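Local coordinates for protein putative hyaluronoglucosaminidase (Clostridium perfringens, PDB 6PWI) that probably hydrolyses terminal N-acetylhexosamine residues from glycans as a family 84 glycoside hydrolase, this chain holding the N-terminal domain, the catalytic barrel and a helical region, at residues 39-44 against 172-177; 125-130 against 140-145. All coordinates share one frame; numbering follows the deposited sequence.

Contact 1: 39-44 against 172-177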
ATOM      1  N   ILE A  39      -7.007 -11.675  -1.673  1.00 23.44           N
ATOM      2  CA  ILE A  39      -7.968 -12.760  -1.790  1.00 23.44           C
ATOM      3  C   ILE A  39      -7.827 -13.387  -3.174  1.00 23.49           C
ATOM      4  O   ILE A  39      -8.044 -12.717  -4.182  1.00 23.94           O
ATOM      5  CB  ILE A  39      -9.410 -12.267  -1.545  1.00 24.01           C
ATOM      6  CG1 ILE A  39      -9.572 -11.583  -0.181  1.00 24.20           C
ATOM      7  CG2 ILE A  39     -10.399 -13.409  -1.734  1.00 23.54           C
ATOM      8  CD1 ILE A  39      -9.438 -12.512   1.007  1.00 23.89           C
ATOM      9  N   PRO A  40      -7.483 -14.692  -3.268  1.00 22.44           N
ATOM     10  CA  PRO A  40      -7.275 -15.330  -4.566  1.00 21.92           C
ATOM     11  C   PRO A  40      -8.583 -15.303  -5.348  1.00 21.60           C
ATOM     12  O   PRO A  40      -9.664 -15.347  -4.764  1.00 21.20           O
ATOM     13  CB  PRO A  40      -6.887 -16.767  -4.196  1.00 21.20           C
ATOM     14  CG  PRO A  40      -6.369 -16.644  -2.785  1.00 21.36           C
ATOM     15  CD  PRO A  40      -7.286 -15.623  -2.148  1.00 21.73           C
ATOM     16  N   GLN A  41      -8.464 -15.221  -6.674  1.00 22.24           N
ATOM     17  CA  GLN A  41      -9.635 -15.193  -7.528  1.00 23.13           C
ATOM     18  C   GLN A  41     -10.425 -16.487  -7.345  1.00 24.43           C
ATOM     19  O   GLN A  41     -11.652 -16.467  -7.391  1.00 25.13           O
ATOM     20  CB  GLN A  41      -9.236 -14.939  -8.979  1.00 23.09           C
ATOM     21  CG  GLN A  41      -8.502 -13.622  -9.180  1.00 23.59           C
ATOM     22  CD  GLN A  41      -9.385 -12.397  -9.226  1.00 23.59           C
ATOM     23  OE1 GLN A  41     -10.605 -12.475  -9.336  1.00 23.75           O
ATOM     24  NE2 GLN A  41      -8.761 -11.231  -9.161  1.00 23.89           N
ATOM     25  N   SER A  42      -9.712 -17.599  -7.114  1.00 25.48           N
ATOM     26  CA  SER A  42     -10.339 -18.905  -6.967  1.00 26.47           C
ATOM     27  C   SER A  42      -9.416 -19.864  -6.218  1.00 27.62           C
ATOM     28  O   SER A  42      -8.276 -20.084  -6.629  1.00 30.07           O
ATOM     29  CB  SER A  42     -10.726 -19.470  -8.311  1.00 26.23           C
ATOM     30  OG  SER A  42     -11.305 -20.755  -8.157  1.00 26.93           O
ATOM     31  N   ILE A  43      -9.926 -20.428  -5.116  1.00 26.85           N
ATOM     32  CA  ILE A  43      -9.220 -21.460  -4.375  1.00 27.52           C
ATOM     33  C   ILE A  43     -10.183 -22.617  -4.088  1.00 29.49           C
ATOM     34  O   ILE A  43     -11.345 -22.409  -3.727  1.00 29.19           O
ATOM     35  CB  ILE A  43      -8.539 -20.899  -3.107  1.00 26.64           C
ATOM     36  CG1 ILE A  43      -7.640 -21.952  -2.449  1.00 26.69           C
ATOM     37  CG2 ILE A  43      -9.560 -20.337  -2.126  1.00 26.33           C
ATOM     38  CD1 ILE A  43      -6.766 -21.432  -1.339  1.00 25.46           C
ATOM     39  N   LYS A  44      -9.682 -23.842  -4.286  1.00 30.50           N
ATOM     40  CA  LYS A  44     -10.472 -25.050  -4.120  1.00 31.31           C
ATOM     41  C   LYS A  44      -9.715 -26.024  -3.227  1.00 32.32           C
ATOM     42  O   LYS A  44      -8.503 -26.189  -3.363  1.00 31.91           O
ATOM     43  CB  LYS A  44     -10.783 -25.676  -5.479  1.00 31.51           C
ATOM     44  CG  LYS A  44     -11.867 -24.954  -6.259  1.00 34.43           C
ATOM     45  CD  LYS A  44     -11.845 -25.237  -7.738  1.00 36.14           C
ATOM     46  CE  LYS A  44     -12.989 -24.548  -8.452  1.00 38.08           C
ATOM     47  NZ  LYS A  44     -12.783 -24.565  -9.918  1.00 42.30           N
ATOM     48  N   GLU A 172      -6.423 -20.974  -8.555  1.00 28.66           N
ATOM     49  CA  GLU A 172      -6.368 -20.436  -9.904  1.00 30.58           C
ATOM     50  C   GLU A 172      -6.471 -18.915  -9.814  1.00 30.45           C
ATOM     51  O   GLU A 172      -7.569 -18.373  -9.691  1.00 32.38           O
ATOM     52  CB  GLU A 172      -7.474 -21.033 -10.780  1.00 32.93           C
ATOM     53  CG  GLU A 172      -7.363 -22.540 -10.970  1.00 37.32           C
ATOM     54  CD  GLU A 172      -8.648 -23.217 -11.432  1.00 40.04           C
ATOM     55  OE1 GLU A 172      -9.402 -23.730 -10.559  1.00 39.91           O
ATOM     56  OE2 GLU A 172      -8.895 -23.233 -12.663  1.00 39.88           O
ATOM     57  N   ASP A 173      -5.319 -18.235  -9.868  1.00 27.52           N
ATOM     58  CA  ASP A 173      -5.261 -16.844  -9.447  1.00 25.78           C
ATOM     59  C   ASP A 173      -4.833 -15.941 -10.599  1.00 25.22           C
ATOM     60  O   ASP A 173      -4.168 -16.373 -11.542  1.00 25.09           O
ATOM     61  CB  ASP A 173      -4.371 -16.673  -8.215  1.00 25.03           C
ATOM     62  CG  ASP A 173      -4.833 -15.570  -7.277  1.00 26.16           C
ATOM     63  OD1 ASP A 173      -5.766 -14.812  -7.655  1.00 27.58           O
ATOM     64  OD2 ASP A 173      -4.262 -15.472  -6.175  1.00 25.04           O
ATOM     65  N   TYR A 174      -5.239 -14.673 -10.497  1.00 24.85           N
ATOM     66  CA  TYR A 174      -4.817 -13.632 -11.417  1.00 25.27           C
ATOM     67  C   TYR A 174      -5.133 -12.264 -10.815  1.00 25.04           C
ATOM     68  O   TYR A 174      -5.836 -12.171  -9.813  1.00 24.86           O
ATOM     69  CB  TYR A 174      -5.498 -13.808 -12.775  1.00 24.81           C
ATOM     70  CG  TYR A 174      -6.994 -13.634 -12.743  1.00 24.57           C
ATOM     71  CD1 TYR A 174      -7.571 -12.377 -12.839  1.00 23.64           C
ATOM     72  CD2 TYR A 174      -7.830 -14.736 -12.627  1.00 24.90           C
ATOM     73  CE1 TYR A 174      -8.949 -12.222 -12.811  1.00 24.94           C
ATOM     74  CE2 TYR A 174      -9.209 -14.600 -12.605  1.00 24.21           C
ATOM     75  CZ  TYR A 174      -9.767 -13.338 -12.694  1.00 25.21           C
ATOM     76  OH  TYR A 174     -11.124 -13.213 -12.670  1.00 25.83           O
ATOM     77  N   SER A 175      -4.608 -11.210 -11.445  1.00 24.40           N
ATOM     78  CA  SER A 175      -4.799  -9.855 -10.966  1.00 24.09           C
ATOM     79  C   SER A 175      -5.803  -9.128 -11.852  1.00 24.23           C
ATOM     80  O   SER A 175      -5.756  -9.244 -13.073  1.00 22.87           O
ATOM     81  CB  SER A 175      -3.503  -9.104 -10.920  1.00 24.55           C
ATOM     82  OG  SER A 175      -3.712  -7.788 -10.421  1.00 25.02           O
ATOM     83  N   ASP A 176      -6.693  -8.365 -11.208  1.00 24.86           N
ATOM     84  CA  ASP A 176      -7.606  -7.489 -11.917  1.00 25.55           C
ATOM     85  C   ASP A 176      -6.822  -6.320 -12.507  1.00 25.54           C
ATOM     86  O   ASP A 176      -7.094  -5.911 -13.627  1.00 25.26           O
ATOM     87  CB  ASP A 176      -8.771  -7.054 -11.028  1.00 26.46           C
ATOM     88  CG  ASP A 176      -9.798  -8.158 -10.841  1.00 28.07           C
ATOM     89  OD1 ASP A 176     -10.158  -8.795 -11.862  1.00 28.78           O
ATOM     90  OD2 ASP A 176     -10.214  -8.389  -9.677  1.00 27.86           O
ATOM     91  N   GLY A 177      -5.843  -5.814 -11.749  1.00 26.70           N
ATOM     92  CA  GLY A 177      -5.058  -4.662 -12.161  1.00 28.18           C
ATOM     93  C   GLY A 177      -3.690  -5.058 -12.712  1.00 29.03           C
ATOM     94  O   GLY A 177      -3.064  -5.994 -12.216  1.00 28.32           O
TER
HETATM   95  O   HOH W   1      -9.389 -22.690  -8.117  1.00 31.00           O
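D173 OD1 takes two backbone N-H groups from opposite faces of its carboxylate: Q41 N at 2.9 Å from OD1, almost straight and well above the plane, and Y174 N on the anti side. W444 NE1 is a third donor to the same oxygen, so this buried carboxylate is firmly fixed in rotation. OD2 rests against P40, 3.5 Å from P40 CB.

Beside it the Q41 side chain lies over one face of the Y174 ring. Its CG sits 3.5 Å above the ring centre, a CH-pi contact, and the bend at chi2 (-79°) carries the amide along over the ring, its plane only 9° from that of the ring. That stacked amide sends NE2 to Y174 O at 3.1 Å, from above the carbonyl plane, and weakly to D176 OD2, whose stronger partner is R446 N.

At the other end the two segments pair through E172 N to S42 O, 2.8 Å, and a water joins S42 OG to E172 OE1. K44 NZ approaches the same OE1 at 3.5 Å, a long salt bridge reached by an extended chain.

The contact joins the loop leading into edge strand 43-46 to strand 165-175, in an antiparallel pairing of the N-terminal domain's mixed sheet. Strand 127-133 flanks 165-175, while helix 433-444 and N445 just after it come in from the catalytic barrel.

Contact 2: 125-130 against 140-145. With EDO (1,2-ethanediol), chain I.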
ATOM      1  N   HIS A 125      -4.090 -11.029 -16.272  1.00 29.38           N
ATOM      2  CA  HIS A 125      -2.897 -10.418 -15.707  1.00 29.27           C
ATOM      3  C   HIS A 125      -2.325 -11.291 -14.592  1.00 27.74           C
ATOM      4  O   HIS A 125      -3.061 -11.739 -13.710  1.00 26.70           O
ATOM      5  CB  HIS A 125      -3.184  -9.013 -15.157  1.00 32.02           C
ATOM      6  CG  HIS A 125      -3.749  -8.042 -16.138  1.00 36.10           C
ATOM      7  ND1 HIS A 125      -3.094  -7.701 -17.307  1.00 38.89           N
ATOM      8  CD2 HIS A 125      -4.887  -7.312 -16.108  1.00 37.98           C
ATOM      9  CE1 HIS A 125      -3.816  -6.818 -17.968  1.00 40.09           C
ATOM     10  NE2 HIS A 125      -4.923  -6.567 -17.255  1.00 40.26           N
ATOM     11  N   ASP A 126      -1.003 -11.515 -14.650  1.00 25.92           N
ATOM     12  CA  ASP A 126      -0.235 -12.153 -13.588  1.00 25.74           C
ATOM     13  C   ASP A 126      -0.788 -13.546 -13.270  1.00 24.99           C
ATOM     14  O   ASP A 126      -0.618 -14.048 -12.157  1.00 23.90           O
ATOM     15  CB  ASP A 126      -0.133 -11.240 -12.357  1.00 26.45           C
ATOM     16  CG  ASP A 126       0.591  -9.925 -12.620  1.00 28.25           C
ATOM     17  OD1 ASP A 126       1.615  -9.953 -13.335  1.00 29.08           O
ATOM     18  OD2 ASP A 126       0.135  -8.879 -12.101  1.00 27.53           O
ATOM     19  N   ALA A 127      -1.430 -14.174 -14.266  1.00 23.25           N
ATOM     20  CA  ALA A 127      -2.163 -15.413 -14.055  1.00 22.82           C
ATOM     21  C   ALA A 127      -1.213 -16.535 -13.644  1.00 22.76           C
ATOM     22  O   ALA A 127      -0.128 -16.678 -14.210  1.00 23.17           O
ATOM     23  CB  ALA A 127      -2.938 -15.774 -15.300  1.00 22.49           C
ATOM     24  N   HIS A 128      -1.640 -17.332 -12.659  1.00 21.31           N
ATOM     25  CA  HIS A 128      -0.860 -18.476 -12.229  1.00 22.01           C
ATOM     26  C   HIS A 128      -1.753 -19.465 -11.487  1.00 22.85           C
ATOM     27  O   HIS A 128      -2.866 -19.131 -11.092  1.00 23.08           O
ATOM     28  CB  HIS A 128       0.324 -18.028 -11.360  1.00 21.87           C
ATOM     29  CG  HIS A 128      -0.091 -17.419 -10.061  1.00 22.61           C
ATOM     30  ND1 HIS A 128      -0.462 -16.091  -9.952  1.00 22.01           N
ATOM     31  CD2 HIS A 128      -0.221 -17.951  -8.825  1.00 22.90           C
ATOM     32  CE1 HIS A 128      -0.787 -15.831  -8.703  1.00 22.24           C
ATOM     33  NE2 HIS A 128      -0.646 -16.953  -7.987  1.00 22.63           N
ATOM     34  N   VAL A 129      -1.221 -20.675 -11.281  1.00 23.77           N
ATOM     35  CA  VAL A 129      -1.921 -21.776 -10.646  1.00 24.06           C
ATOM     36  C   VAL A 129      -1.013 -22.356  -9.570  1.00 24.28           C
ATOM     37  O   VAL A 129       0.181 -22.531  -9.798  1.00 24.33           O
ATOM     38  CB  VAL A 129      -2.278 -22.846 -11.694  1.00 25.15           C
ATOM     39  CG1 VAL A 129      -2.723 -24.153 -11.054  1.00 24.66           C
ATOM     40  CG2 VAL A 129      -3.316 -22.343 -12.688  1.00 24.85           C
ATOM     41  N   VAL A 130      -1.588 -22.638  -8.397  1.00 25.69           N
ATOM     42  CA  VAL A 130      -0.880 -23.369  -7.355  1.00 27.64           C
ATOM     43  C   VAL A 130      -1.618 -24.683  -7.114  1.00 29.06           C
ATOM     44  O   VAL A 130      -2.824 -24.687  -6.884  1.00 31.19           O
ATOM     45  CB  VAL A 130      -0.738 -22.550  -6.056  1.00 27.12           C
ATOM     46  CG1 VAL A 130       0.018 -23.321  -4.985  1.00 27.07           C
ATOM     47  CG2 VAL A 130      -0.064 -21.210  -6.303  1.00 26.84           C
ATOM     48  N   LEU A 140       2.453 -23.116 -11.734  1.00 23.34           N
ATOM     49  CA  LEU A 140       2.611 -22.785 -13.138  1.00 24.16           C
ATOM     50  C   LEU A 140       2.133 -21.352 -13.337  1.00 25.08           C
ATOM     51  O   LEU A 140       0.973 -21.049 -13.062  1.00 25.89           O
ATOM     52  CB  LEU A 140       1.787 -23.766 -13.979  1.00 23.92           C
ATOM     53  CG  LEU A 140       2.081 -23.753 -15.479  1.00 23.85           C
ATOM     54  CD1 LEU A 140       3.447 -24.354 -15.770  1.00 23.28           C
ATOM     55  CD2 LEU A 140       1.007 -24.498 -16.252  1.00 23.14           C
ATOM     56  N   GLY A 141       3.039 -20.477 -13.788  1.00 24.46           N
ATOM     57  CA  GLY A 141       2.685 -19.092 -14.059  1.00 24.73           C
ATOM     58  C   GLY A 141       2.758 -18.789 -15.552  1.00 25.81           C
ATOM     59  O   GLY A 141       3.373 -19.545 -16.301  1.00 27.95           O
ATOM     60  N   LYS A 142       2.134 -17.683 -15.981  1.00 25.06           N
ATOM     61  CA  LYS A 142       2.201 -17.286 -17.380  1.00 23.91           C
ATOM     62  C   LYS A 142       3.616 -16.819 -17.707  1.00 24.18           C
ATOM     63  O   LYS A 142       4.029 -16.853 -18.863  1.00 25.28           O
ATOM     64  CB  LYS A 142       1.158 -16.218 -17.716  1.00 23.65           C
ATOM     65  CG  LYS A 142       1.348 -14.868 -17.038  1.00 24.31           C
ATOM     66  CD  LYS A 142       0.281 -13.858 -17.421  1.00 24.33           C
ATOM     67  CE  LYS A 142       0.229 -13.560 -18.906  1.00 23.69           C
ATOM     68  NZ  LYS A 142      -1.000 -12.819 -19.269  1.00 23.75           N
ATOM     69  N   ASN A 143       4.347 -16.403 -16.667  1.00 23.19           N
ATOM     70  CA  ASN A 143       5.748 -16.033 -16.775  1.00 23.40           C
ATOM     71  C   ASN A 143       6.381 -16.176 -15.394  1.00 23.77           C
ATOM     72  O   ASN A 143       5.708 -16.573 -14.442  1.00 22.88           O
ATOM     73  CB  ASN A 143       5.910 -14.623 -17.345  1.00 23.16           C
ATOM     74  CG  ASN A 143       5.034 -13.616 -16.630  1.00 24.66           C
ATOM     75  OD1 ASN A 143       5.022 -13.558 -15.399  1.00 25.64           O
ATOM     76  ND2 ASN A 143       4.275 -12.838 -17.387  1.00 24.00           N
ATOM     77  N   THR A 144       7.671 -15.827 -15.295  1.00 23.80           N
ATOM     78  CA  THR A 144       8.421 -15.998 -14.059  1.00 24.59           C
ATOM     79  C   THR A 144       7.844 -15.118 -12.943  1.00 25.61           C
ATOM     80  O   THR A 144       7.720 -15.571 -11.801  1.00 25.52           O
ATOM     81  CB  THR A 144       9.936 -15.898 -14.296  1.00 24.27           C
ATOM     82  OG1 THR A 144      10.604 -16.476 -13.172  1.00 24.16           O
ATOM     83  CG2 THR A 144      10.428 -14.489 -14.549  1.00 23.30           C
ATOM     84  N   ASP A 145       7.477 -13.871 -13.284  1.00 25.23           N
ATOM     85  CA  ASP A 145       6.862 -12.947 -12.341  1.00 25.49           C
ATOM     86  C   ASP A 145       5.630 -13.584 -11.691  1.00 25.45           C
ATOM     87  O   ASP A 145       5.464 -13.515 -10.473  1.00 25.02           O
ATOM     88  CB  ASP A 145       6.501 -11.613 -13.003  1.00 25.96           C
ATOM     89  CG  ASP A 145       7.686 -10.743 -13.398  1.00 26.48           C
ATOM     90  OD1 ASP A 145       8.794 -10.963 -12.868  1.00 27.34           O
ATOM     91  OD2 ASP A 145       7.487  -9.841 -14.228  1.00 27.09           O
TER
HETATM   92  C1  EDO I 707       0.139  -8.659 -18.850  1.00 55.56           C
HETATM   93  O1  EDO I 707      -0.912  -9.544 -19.175  1.00 54.92           O
HETATM   94  C2  EDO I 707       0.752  -9.047 -17.562  1.00 52.34           C
HETATM   95  O2  EDO I 707       0.456 -10.391 -17.236  1.00 45.22           O
HETATM   96  O   HOH W   2       2.782 -10.568 -15.613  1.00 25.49           O
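Both imidazoles are met at their edges. The H128 ring has D126 O in its plane, and ND1 donates to it along a nearly straight 3.0 Å bond; chi1 of 66°, with CG between backbone N and carbonyl carbon, swings the ring back toward its own chain, while CB stays 3.7 Å from G141 CA. At the H125 edge lies an ethanediol, probably from the crystallisation liquor, with ND1 weakly bonded to its O1 at 3.4 Å.

Strands 127-133 and 136-141 form an antiparallel beta hairpin. V129 and L140 form a hydrogen-bonded pair, joined by V129 N to L140 O (2.9 Å) and L140 N to V129 O (3.0 Å), and both side chains pack on F111 of helix 106-114. H128 and G141 make the next, non-hydrogen-bonded pair, and K142 N to A127 O follows, just past strand 136-141.

K142 runs past A127 and bends at chi3 (-60°), bringing NZ 3.3 Å from ethanediol O1; NZ also bonds N124 O and F122 O. D126 N donates almost straight to ethanediol O2. A water links that O2 to D126 OD1 and N143 ND2, while N143 OD1 caps S146 N of helix 144-158 and D126 OD2 pairs with R180.

In the fold
Contacts 1 and 2 lie on neighbouring strands of one mixed sheet, their centres about 11 Å apart, and contact 2 is nested in the chain loop that contact 1 closes. Strand 165-175 is the seam between them: D173 N lies 2.9 Å from H128 O and S175 N 2.8 Å from H125 O, both probable hydrogen bonds. Y174 CB also packs on H125 O. Both contacts belong to the N-terminal domain, away from the predicted proton donor D299, but they face the catalytic barrel: helix 433-444 and the loop after it meet contact 1, whereas the first barrel strand, 179-184, supplies R180 to contact 2, and K248 forms a salt bridge with D145.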